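Local coordinates for protein predicted DNA-binding transcriptional regulator (Aliivibrio fischeri ES114, PDB 7DWN) that probably binds cis-regulatory DNA as a tetrameric LysR-type transcriptional regulator, with an effector-binding-type domain joined to a helix-turn-helix domain, at residues Gln162-Thr167 against Tyr268-Tyr273. Residues are numbered along the deposited sequence; the frame is centred on the assembly and turned at random.
Sequences QLIAKT and YYAYRY
With CG set between its backbone N and carbonyl carbon (chi1 48°), Tyr268 lays its ring across the neighbouring strand, where Ala165 and Ile164 meet it; Tyr269, its CG anti to the carbonyl carbon (chi1 -71°), turns its ring to the other side of the sheet, under Leu163 CG, and bonds its hydroxyl to Glu267. The CB of Ala165 lies 3.5 Å from the Tyr268 CZ, Ala165 O sits over one ring face toward the rim, and Thr167 OG1 comes in at the ring edge. Ile164 crosses the tyrosine at about a right angle, its CG2 3.7 Å from Tyr268 CE2, while its CD1 reaches on to the Ala270 methyl. Two residues, Ile164 and Ala165, lie opposite the single Tyr268, and the register shifts by one: a classic beta bulge. Tyr268 O accepts the N-H of Ile164 (O to N 2.9 Å) and, weakly, that of Ala165, while Tyr268 N gives a straighter bond (165°) to Ala165 O. Beyond the bulge Gln162 and Ala270 form a regular antiparallel hydrogen-bonded pair. On the Tyr268 side, helix 279-290 packs on both through Trp285. In this LysR substrate-binding domain, the main-chain bonds continue past the bulge, and an extra residue is absorbed without breaking the pairing.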
loop_
_atom_site.group_PDB
_atom_site.type_symbol
_atom_site.label_atom_id
_atom_site.label_comp_id
_atom_site.label_asym_id
_atom_site.label_seq_id
_atom_site.Cartn_x
_atom_site.Cartn_y
_atom_site.Cartn_z
ATOM N N GLN A 162 -7.827 28.620 -11.240
ATOM C CA GLN A 162 -8.586 29.830 -11.536
ATOM C C GLN A 162 -8.938 30.498 -10.219
ATOM O O GLN A 162 -9.593 29.885 -9.369
ATOM C CB GLN A 162 -9.856 29.522 -12.335
ATOM C CG GLN A 162 -10.799 30.713 -12.481
ATOM C CD GLN A 162 -10.339 31.705 -13.533
ATOM O OE1 GLN A 162 -9.412 31.433 -14.296
ATOM N NE2 GLN A 162 -10.991 32.861 -13.582
ATOM N N LEU A 163 -8.497 31.739 -10.044
ATOM C CA LEU A 163 -8.858 32.497 -8.853
ATOM C C LEU A 163 -10.320 32.908 -8.947
ATOM O O LEU A 163 -10.710 33.644 -9.859
ATOM C CB LEU A 163 -7.952 33.717 -8.705
ATOM C CG LEU A 163 -8.061 34.529 -7.410
ATOM C CD1 LEU A 163 -6.705 35.104 -7.043
ATOM C CD2 LEU A 163 -9.086 35.648 -7.539
ATOM N N ILE A 164 -11.134 32.423 -8.011
ATOM C CA ILE A 164 -12.548 32.774 -8.016
ATOM C C ILE A 164 -12.760 34.142 -7.389
ATOM O O ILE A 164 -13.422 35.011 -7.969
ATOM C CB ILE A 164 -13.372 31.694 -7.295
ATOM C CG1 ILE A 164 -13.155 30.333 -7.960
ATOM C CG2 ILE A 164 -14.846 32.070 -7.286
ATOM C CD1 ILE A 164 -13.343 30.355 -9.460
ATOM N N ALA A 165 -12.197 34.358 -6.202
ATOM C CA ALA A 165 -12.404 35.620 -5.511
ATOM C C ALA A 165 -11.341 35.828 -4.441
ATOM O O ALA A 165 -10.752 34.873 -3.911
ATOM C CB ALA A 165 -13.799 35.692 -4.880
ATOM N N LYS A 166 -11.113 37.108 -4.148
ATOM C CA LYS A 166 -10.278 37.572 -3.050
ATOM C C LYS A 166 -11.175 38.229 -2.010
ATOM O O LYS A 166 -11.943 39.143 -2.332
ATOM C CB LYS A 166 -9.217 38.556 -3.551
ATOM C CG LYS A 166 -8.287 39.101 -2.474
ATOM C CD LYS A 166 -8.751 40.459 -1.964
ATOM C CE LYS A 166 -7.951 40.903 -0.752
ATOM N NZ LYS A 166 -8.570 42.084 -0.094
ATOM N N THR A 167 -11.061 37.770 -0.767
ATOM C CA THR A 167 -11.928 38.130 0.343
ATOM C C THR A 167 -11.034 38.451 1.542
ATOM O O THR A 167 -9.806 38.426 1.442
ATOM C CB THR A 167 -12.916 36.982 0.616
ATOM O OG1 THR A 167 -13.536 36.600 -0.620
ATOM C CG2 THR A 167 -14.009 37.371 1.598
ATOM N N TYR A 268 -9.636 32.291 -2.803
ATOM C CA TYR A 268 -10.021 30.909 -3.055
ATOM C C TYR A 268 -10.104 30.629 -4.549
ATOM O O TYR A 268 -10.404 31.513 -5.358
ATOM C CB TYR A 268 -11.331 30.510 -2.342
ATOM C CG TYR A 268 -12.496 31.454 -2.476
ATOM C CD1 TYR A 268 -12.666 32.503 -1.583
ATOM C CD2 TYR A 268 -13.453 31.268 -3.462
ATOM C CE1 TYR A 268 -13.740 33.359 -1.687
ATOM C CE2 TYR A 268 -14.534 32.119 -3.574
ATOM C CZ TYR A 268 -14.672 33.163 -2.683
ATOM O OH TYR A 268 -15.746 34.018 -2.788
ATOM N N TYR A 269 -9.819 29.373 -4.895
ATOM C CA TYR A 269 -9.537 28.939 -6.252
ATOM C C TYR A 269 -10.352 27.711 -6.627
ATOM O O TYR A 269 -10.769 26.914 -5.772
ATOM C CB TYR A 269 -8.063 28.570 -6.427
ATOM C CG TYR A 269 -7.082 29.716 -6.410
ATOM C CD1 TYR A 269 -6.683 30.301 -5.215
ATOM C CD2 TYR A 269 -6.527 30.191 -7.592
ATOM C CE1 TYR A 269 -5.772 31.341 -5.202
ATOM C CE2 TYR A 269 -5.619 31.230 -7.589
ATOM C CZ TYR A 269 -5.244 31.800 -6.394
ATOM O OH TYR A 269 -4.339 32.833 -6.394
ATOM N N ALA A 270 -10.550 27.572 -7.935
ATOM C CA ALA A 270 -10.902 26.313 -8.569
ATOM C C ALA A 270 -9.631 25.697 -9.141
ATOM O O ALA A 270 -8.850 26.382 -9.808
ATOM C CB ALA A 270 -11.937 26.524 -9.674
ATOM N N TYR A 271 -9.423 24.414 -8.865
ATOM C CA TYR A 271 -8.263 23.674 -9.334
ATOM C C TYR A 271 -8.724 22.465 -10.135
ATOM O O TYR A 271 -9.803 21.914 -9.893
ATOM C CB TYR A 271 -7.379 23.193 -8.171
ATOM C CG TYR A 271 -6.897 24.263 -7.212
ATOM C CD1 TYR A 271 -5.985 25.230 -7.618
ATOM C CD2 TYR A 271 -7.326 24.281 -5.887
ATOM C CE1 TYR A 271 -5.528 26.198 -6.740
ATOM C CE2 TYR A 271 -6.874 25.246 -5.001
ATOM C CZ TYR A 271 -5.973 26.201 -5.434
ATOM O OH TYR A 271 -5.518 27.167 -4.565
ATOM N N ARG A 272 -7.891 22.049 -11.085
ATOM C CA ARG A 272 -8.160 20.852 -11.867
ATOM C C ARG A 272 -6.835 20.260 -12.318
ATOM O O ARG A 272 -5.792 20.920 -12.280
ATOM C CB ARG A 272 -9.062 21.151 -13.072
ATOM C CG ARG A 272 -8.533 22.243 -13.981
ATOM C CD ARG A 272 -9.505 22.559 -15.105
ATOM N NE ARG A 272 -9.441 21.589 -16.194
ATOM C CZ ARG A 272 -10.206 21.639 -17.281
ATOM N NH1 ARG A 272 -11.097 22.609 -17.422
ATOM N NH2 ARG A 272 -10.084 20.718 -18.227
ATOM N N TYR A 273 -6.883 18.999 -12.733
ATOM C CA TYR A 273 -5.701 18.308 -13.226
ATOM C C TYR A 273 -5.833 17.806 -14.655
ATOM O O TYR A 273 -4.831 17.768 -15.370
ATOM C CB TYR A 273 -5.354 17.118 -12.314
ATOM C CG TYR A 273 -4.110 16.373 -12.744
ATOM C CD1 TYR A 273 -2.846 16.884 -12.480
ATOM C CD2 TYR A 273 -4.200 15.160 -13.417
ATOM C CE1 TYR A 273 -1.706 16.210 -12.872
ATOM C CE2 TYR A 273 -3.064 14.478 -13.815
ATOM C CZ TYR A 273 -1.820 15.009 -13.539
ATOM O OH TYR A 273 -0.683 14.339 -13.930
#